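Local coordinates for protein design 2L4HC2_11 (Synthetic construct, PDB 5J2L) that is a computationally designed helical hairpin that pairs with a second copy of itself, its specificity built around designed hydrogen-bond networks, at residues A[25-30]-A[57-62]; A[33-38]-A[50-55]. All blocks are in the same frame, centred on the assembly; numbering follows the deposited sequence.

Interaction 1. Residues A[25-30]-A[57-62]; sequences TEEIRK and IRRLQE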
loop_
_atom_site.group_PDB
_atom_site.type_symbol
_atom_site.label_atom_id
_atom_site.label_comp_id
_atom_site.label_asym_id
_atom_site.label_seq_id
_atom_site.Cartn_x
_atom_site.Cartn_y
_atom_site.Cartn_z
ATOM N N THR A 25 -5.452 -4.934 -3.556
ATOM C CA THR A 25 -5.834 -3.710 -2.839
ATOM C C THR A 25 -7.103 -3.932 -2.041
ATOM O O THR A 25 -7.200 -3.489 -0.897
ATOM C CB THR A 25 -6.031 -2.504 -3.776
ATOM O OG1 THR A 25 -4.800 -2.178 -4.430
ATOM C CG2 THR A 25 -6.507 -1.297 -2.981
ATOM N N GLU A 26 -8.080 -4.616 -2.646
ATOM C CA GLU A 26 -9.339 -4.865 -1.954
ATOM C C GLU A 26 -9.102 -5.748 -0.728
ATOM O O GLU A 26 -9.744 -5.563 0.304
ATOM C CB GLU A 26 -10.389 -5.487 -2.890
ATOM C CG GLU A 26 -11.752 -5.706 -2.235
ATOM C CD GLU A 26 -12.429 -4.426 -1.800
ATOM O OE1 GLU A 26 -12.175 -3.397 -2.388
ATOM O OE2 GLU A 26 -13.197 -4.486 -0.866
ATOM N N GLU A 27 -8.189 -6.703 -0.844
ATOM C CA GLU A 27 -7.882 -7.565 0.281
ATOM C C GLU A 27 -7.238 -6.764 1.408
ATOM O O GLU A 27 -7.595 -6.936 2.567
ATOM C CB GLU A 27 -6.970 -8.710 -0.135
ATOM C CG GLU A 27 -7.615 -9.718 -1.064
ATOM C CD GLU A 27 -6.707 -10.868 -1.390
ATOM O OE1 GLU A 27 -5.597 -10.888 -0.903
ATOM O OE2 GLU A 27 -7.131 -11.739 -2.111
ATOM N N ILE A 28 -6.306 -5.878 1.067
ATOM C CA ILE A 28 -5.647 -5.033 2.059
ATOM C C ILE A 28 -6.656 -4.163 2.785
ATOM O O ILE A 28 -6.585 -4.013 4.005
ATOM C CB ILE A 28 -4.524 -4.198 1.425
ATOM C CG1 ILE A 28 -3.380 -5.148 1.021
ATOM C CG2 ILE A 28 -4.054 -3.082 2.358
ATOM C CD1 ILE A 28 -2.335 -4.522 0.132
ATOM N N ARG A 29 -7.585 -3.594 2.025
ATOM C CA ARG A 29 -8.630 -2.761 2.586
ATOM C C ARG A 29 -9.499 -3.571 3.550
ATOM O O ARG A 29 -9.806 -3.108 4.646
ATOM C CB ARG A 29 -9.483 -2.144 1.510
ATOM C CG ARG A 29 -10.500 -1.159 2.054
ATOM C CD ARG A 29 -11.316 -0.530 0.989
ATOM N NE ARG A 29 -12.153 0.526 1.537
ATOM C CZ ARG A 29 -13.357 0.341 2.109
ATOM N NH1 ARG A 29 -13.871 -0.869 2.197
ATOM N NH2 ARG A 29 -14.015 1.385 2.587
ATOM N N LYS A 30 -9.887 -4.774 3.148
ATOM C CA LYS A 30 -10.692 -5.621 4.020
ATOM C C LYS A 30 -9.951 -5.999 5.292
ATOM O O LYS A 30 -10.537 -5.945 6.376
ATOM C CB LYS A 30 -11.165 -6.875 3.288
ATOM C CG LYS A 30 -12.240 -6.603 2.244
ATOM C CD LYS A 30 -12.682 -7.885 1.553
ATOM C CE LYS A 30 -13.777 -7.605 0.522
ATOM N NZ LYS A 30 -14.184 -8.837 -0.211
ATOM N N ILE A 57 1.885 -3.966 6.083
ATOM C CA ILE A 57 2.914 -3.133 5.501
ATOM C C ILE A 57 3.698 -3.908 4.460
ATOM O O ILE A 57 3.959 -3.398 3.372
ATOM C CB ILE A 57 3.824 -2.536 6.586
ATOM C CG1 ILE A 57 3.022 -1.517 7.404
ATOM C CG2 ILE A 57 5.059 -1.915 5.974
ATOM C CD1 ILE A 57 3.714 -1.059 8.674
ATOM N N ARG A 58 4.055 -5.136 4.792
ATOM C CA ARG A 58 4.815 -5.973 3.888
ATOM C C ARG A 58 4.058 -6.095 2.555
ATOM O O ARG A 58 4.643 -5.961 1.478
ATOM C CB ARG A 58 5.075 -7.337 4.533
ATOM C CG ARG A 58 6.066 -8.222 3.798
ATOM C CD ARG A 58 6.097 -9.598 4.344
ATOM N NE ARG A 58 4.829 -10.254 4.100
ATOM C CZ ARG A 58 4.447 -10.702 2.890
ATOM N NH1 ARG A 58 5.252 -10.551 1.860
ATOM N NH2 ARG A 58 3.267 -11.275 2.733
ATOM N N ARG A 59 2.751 -6.329 2.642
ATOM C CA ARG A 59 1.902 -6.458 1.478
ATOM C C ARG A 59 1.867 -5.164 0.654
ATOM O O ARG A 59 1.939 -5.202 -0.572
ATOM C CB ARG A 59 0.495 -6.885 1.908
ATOM C CG ARG A 59 0.444 -8.303 2.465
ATOM C CD ARG A 59 -0.935 -8.776 2.759
ATOM N NE ARG A 59 -1.702 -8.974 1.543
ATOM C CZ ARG A 59 -2.984 -9.385 1.498
ATOM N NH1 ARG A 59 -3.628 -9.640 2.618
ATOM N NH2 ARG A 59 -3.575 -9.540 0.324
ATOM N N LEU A 60 1.778 -4.019 1.318
ATOM C CA LEU A 60 1.782 -2.758 0.589
ATOM C C LEU A 60 3.103 -2.563 -0.128
ATOM O O LEU A 60 3.128 -2.102 -1.263
ATOM C CB LEU A 60 1.506 -1.560 1.527
ATOM C CG LEU A 60 0.073 -1.418 2.042
ATOM C CD1 LEU A 60 0.025 -0.317 3.101
ATOM C CD2 LEU A 60 -0.835 -1.065 0.880
ATOM N N GLN A 61 4.195 -2.922 0.537
ATOM C CA GLN A 61 5.517 -2.776 -0.041
ATOM C C GLN A 61 5.641 -3.651 -1.284
ATOM O O GLN A 61 6.199 -3.228 -2.296
ATOM C CB GLN A 61 6.574 -3.122 0.990
ATOM C CG GLN A 61 6.671 -2.126 2.127
ATOM C CD GLN A 61 7.677 -2.560 3.178
ATOM O OE1 GLN A 61 7.969 -3.750 3.336
ATOM N NE2 GLN A 61 8.220 -1.599 3.907
ATOM N N GLU A 62 5.103 -4.859 -1.211
ATOM C CA GLU A 62 5.126 -5.746 -2.361
ATOM C C GLU A 62 4.312 -5.174 -3.513
ATOM O O GLU A 62 4.738 -5.222 -4.669
ATOM C CB GLU A 62 4.624 -7.143 -1.994
ATOM C CG GLU A 62 5.568 -7.934 -1.099
ATOM C CD GLU A 62 5.071 -9.319 -0.773
ATOM O OE1 GLU A 62 3.896 -9.577 -0.909
ATOM O OE2 GLU A 62 5.882 -10.135 -0.397
#

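Interaction 2. Residues A[33-38]-A[50-55]; sequences KEIQRL and IKELRE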
loop_
_atom_site.group_PDB
_atom_site.type_symbol
_atom_site.label_atom_id
_atom_site.label_comp_id
_atom_site.label_asym_id
_atom_site.label_seq_id
_atom_site.Cartn_x
_atom_site.Cartn_y
_atom_site.Cartn_z
ATOM N N LYS A 33 -9.842 -3.179 7.828
ATOM C CA LYS A 33 -11.132 -3.082 8.528
ATOM C C LYS A 33 -11.214 -4.106 9.637
ATOM O O LYS A 33 -11.656 -3.799 10.747
ATOM C CB LYS A 33 -12.313 -3.285 7.570
ATOM C CG LYS A 33 -12.579 -2.136 6.629
ATOM C CD LYS A 33 -13.750 -2.446 5.688
ATOM C CE LYS A 33 -15.082 -2.482 6.442
ATOM N NZ LYS A 33 -16.243 -2.762 5.540
ATOM N N GLU A 34 -10.775 -5.328 9.333
ATOM C CA GLU A 34 -10.801 -6.407 10.304
ATOM C C GLU A 34 -9.917 -6.064 11.502
ATOM O O GLU A 34 -10.297 -6.269 12.660
ATOM C CB GLU A 34 -10.361 -7.728 9.644
ATOM C CG GLU A 34 -11.341 -8.290 8.624
ATOM C CD GLU A 34 -10.816 -9.489 7.847
ATOM O OE1 GLU A 34 -9.777 -10.004 8.181
ATOM O OE2 GLU A 34 -11.446 -9.869 6.889
ATOM N N ILE A 35 -8.744 -5.513 11.213
ATOM C CA ILE A 35 -7.778 -5.205 12.263
ATOM C C ILE A 35 -8.368 -4.099 13.150
ATOM O O ILE A 35 -8.284 -4.174 14.380
ATOM C CB ILE A 35 -6.423 -4.806 11.642
ATOM C CG1 ILE A 35 -5.824 -6.029 10.929
ATOM C CG2 ILE A 35 -5.460 -4.338 12.730
ATOM C CD1 ILE A 35 -4.635 -5.703 10.028
ATOM N N GLN A 36 -8.981 -3.106 12.525
ATOM C CA GLN A 36 -9.656 -2.034 13.246
ATOM C C GLN A 36 -10.715 -2.599 14.197
ATOM O O GLN A 36 -10.823 -2.165 15.345
ATOM C CB GLN A 36 -10.273 -1.051 12.258
ATOM C CG GLN A 36 -11.039 0.098 12.871
ATOM C CD GLN A 36 -10.199 1.016 13.707
ATOM O OE1 GLN A 36 -9.163 1.528 13.274
ATOM N NE2 GLN A 36 -10.661 1.244 14.929
ATOM N N ARG A 37 -11.466 -3.587 13.723
ATOM C CA ARG A 37 -12.500 -4.203 14.534
ATOM C C ARG A 37 -11.900 -4.929 15.738
ATOM O O ARG A 37 -12.463 -4.874 16.834
ATOM C CB ARG A 37 -13.383 -5.153 13.710
ATOM C CG ARG A 37 -14.285 -4.445 12.693
ATOM C CD ARG A 37 -15.418 -5.313 12.254
ATOM N NE ARG A 37 -15.133 -6.384 11.323
ATOM C CZ ARG A 37 -15.402 -6.383 9.993
ATOM N NH1 ARG A 37 -15.974 -5.359 9.392
ATOM N NH2 ARG A 37 -15.134 -7.468 9.291
ATOM N N LEU A 38 -10.759 -5.588 15.551
ATOM C CA LEU A 38 -10.094 -6.241 16.677
ATOM C C LEU A 38 -9.682 -5.236 17.719
ATOM O O LEU A 38 -9.776 -5.500 18.922
ATOM C CB LEU A 38 -8.857 -7.018 16.240
ATOM C CG LEU A 38 -9.127 -8.285 15.468
ATOM C CD1 LEU A 38 -7.805 -8.833 14.966
ATOM C CD2 LEU A 38 -9.834 -9.270 16.397
ATOM N N ILE A 50 0.072 -5.559 16.378
ATOM C CA ILE A 50 1.278 -5.095 15.717
ATOM C C ILE A 50 1.724 -6.102 14.656
ATOM O O ILE A 50 2.137 -5.717 13.559
ATOM C CB ILE A 50 2.403 -4.820 16.731
ATOM C CG1 ILE A 50 2.025 -3.620 17.605
ATOM C CG2 ILE A 50 3.713 -4.548 16.003
ATOM C CD1 ILE A 50 2.941 -3.412 18.797
ATOM N N LYS A 51 1.650 -7.384 14.989
ATOM C CA LYS A 51 2.003 -8.427 14.035
ATOM C C LYS A 51 1.137 -8.339 12.781
ATOM O O LYS A 51 1.637 -8.466 11.667
ATOM C CB LYS A 51 1.898 -9.811 14.647
ATOM C CG LYS A 51 2.285 -10.901 13.653
ATOM C CD LYS A 51 2.267 -12.285 14.272
ATOM C CE LYS A 51 2.595 -13.331 13.211
ATOM N NZ LYS A 51 2.632 -14.707 13.770
ATOM N N GLU A 52 -0.165 -8.148 12.960
ATOM C CA GLU A 52 -1.040 -8.088 11.796
ATOM C C GLU A 52 -0.747 -6.844 10.938
ATOM O O GLU A 52 -0.781 -6.919 9.710
ATOM C CB GLU A 52 -2.516 -8.188 12.221
ATOM C CG GLU A 52 -2.861 -9.581 12.773
ATOM C CD GLU A 52 -4.325 -9.850 13.066
ATOM O OE1 GLU A 52 -5.169 -9.432 12.304
ATOM O OE2 GLU A 52 -4.591 -10.511 14.049
ATOM N N LEU A 53 -0.434 -5.719 11.576
ATOM C CA LEU A 53 -0.136 -4.501 10.841
ATOM C C LEU A 53 1.203 -4.602 10.099
ATOM O O LEU A 53 1.334 -4.100 8.983
ATOM C CB LEU A 53 -0.190 -3.315 11.786
ATOM C CG LEU A 53 -1.603 -2.990 12.284
ATOM C CD1 LEU A 53 -1.537 -1.934 13.379
ATOM C CD2 LEU A 53 -2.440 -2.498 11.100
ATOM N N ARG A 54 2.162 -5.287 10.725
ATOM C CA ARG A 54 3.463 -5.577 10.167
ATOM C C ARG A 54 3.260 -6.265 8.810
ATOM O O ARG A 54 3.879 -5.892 7.814
ATOM C CB ARG A 54 4.268 -6.434 11.179
ATOM C CG ARG A 54 5.703 -6.772 10.829
ATOM C CD ARG A 54 6.445 -7.541 11.908
ATOM N NE ARG A 54 6.725 -6.739 13.107
ATOM C CZ ARG A 54 6.239 -6.919 14.362
ATOM N NH1 ARG A 54 5.454 -7.937 14.664
ATOM N NH2 ARG A 54 6.589 -6.053 15.309
ATOM N N GLU A 55 2.354 -7.248 8.787
ATOM C CA GLU A 55 2.023 -7.995 7.574
ATOM C C GLU A 55 1.354 -7.104 6.514
ATOM O O GLU A 55 1.669 -7.220 5.329
ATOM C CB GLU A 55 1.179 -9.220 7.933
ATOM C CG GLU A 55 0.704 -10.074 6.748
ATOM C CD GLU A 55 1.806 -10.660 5.898
ATOM O OE1 GLU A 55 2.952 -10.618 6.283
ATOM O OE2 GLU A 55 1.488 -11.169 4.847
#

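Interaction 1. Residues A[25-30]-A[57-62]
Glu27 and Arg59 form a salt bridge across the outer side of the helix pair, its one hydrogen bond running from NH2 of Arg59 to OE1 of Glu27 at 2.7 Å. The bond is bent, with an angle of 137° at the hydrogen. OE1 lies close to the guanidinium plane and receives the N-H on its anti lone pair, the one directed away from OE2, while the carboxylate and guanidinium planes are turned 70° apart. The arginine reaches this place by a bend at its third torsion, and the extended glutamate meets it at about a right angle. NH2 of Arg59 also lies 3.5 Å from CB of Glu27, and the guanidinium thus rests against the base of the glutamate as well as its carboxylate.

Both segments belong to long antiparallel helices, 7-41 and 46-80, which make up the helical hairpin of each subunit; their local axes approach to 10.8 Å at 160°. Ile28 and Arg59 are nearest in backbone register, with CA atoms 7.7 Å apart.

The apolar contacts lie deeper. Ile28 CD1 packs 3.8 Å from CD2 of Leu60 and 4.1 Å from CB of Arg59, while CG1 of Ile28 sits over one guanidinium face, offset toward its rim. The isoleucine and the arginine run past each other in opposite directions. Leu60 starts off to the side and brings CD2 back to the isoleucine. In the second subunit, Ser64 packs on Ile28 and Leu67 on Leu60. Thr25 OG1 hydrogen-bonds Gln63 NE2 of its own chain.

Interaction 2. Residues A[33-38]-A[50-55]
Ile35 inserts its side chain between Leu53 and the stem of Glu52, with all three of its outer carbons in use. CG2 of Ile35 lies 3.9 Å from CD2 of Leu53, and CD1 of Ile35 is 4.0 Å from that same methyl. CD1 of Ile35 also touches CB of Glu52 at 3.9 Å. With chi1 at -66°, CG1 is anti to the carbonyl carbon and CG2 anti to the backbone N, a splay that lets one branched residue address two neighbours on the facing helix. Leu53 leaves its helix to one side, and its CD2 methyl closes the distance. Ile57 of the second subunit packs on both Ile35 and Leu53, while Ile56 of the same chain adds a further apolar neighbour to Ile35.

Toward the outer side, the contact is between methyl or methylene groups and a carboxylate. Glu52 is extended beyond CG and passes Ile35 in the opposite direction, which leaves OE1 3.7 Å from CG1 of Ile35. Leu38 crosses the glutamate at about a right angle and sets its CD1 methyl against the carboxylate, 3.7 Å from OE2 and 3.8 Å from OE1. These are van der Waals contacts. The charge of Glu52 is met by Arg31, one turn before Ile35, whose NH2 forms a salt bridge with OE1; NH1 of Arg31 pairs with Glu34 OE1, so one guanidinium serves two acids. Leu38 also packs on Leu49 of helix 46-80.

The local axes lie 10.7 Å apart at 166°, and Ile35 and Glu52 are closest in register, with CA atoms 7.3 Å apart. Apolar residues turned inward beneath a charged flank are characteristic of an antiparallel helical hairpin, here near its connecting loop and dimerised into a four-helix bundle.

In the fold
Interactions 1 and 2 join the same two helices, 7-41 and 46-80, at centres 11 Å apart. Interaction 2 falls within the span of chain that interaction 1 brings together, nearer the turn of the hairpin, while interaction 1 lies close to the middle of the chain. Each pairs a buried isoleucine with a buried leucine on the side facing the second subunit and places a longer polar chain toward the surface. The chemistry of that outer layer differs: 25-30 and 57-62 are tied directly by a salt bridge, whereas between 33-38 and 50-55 the contacts are van der Waals, the acid finding its arginine just outside the segments.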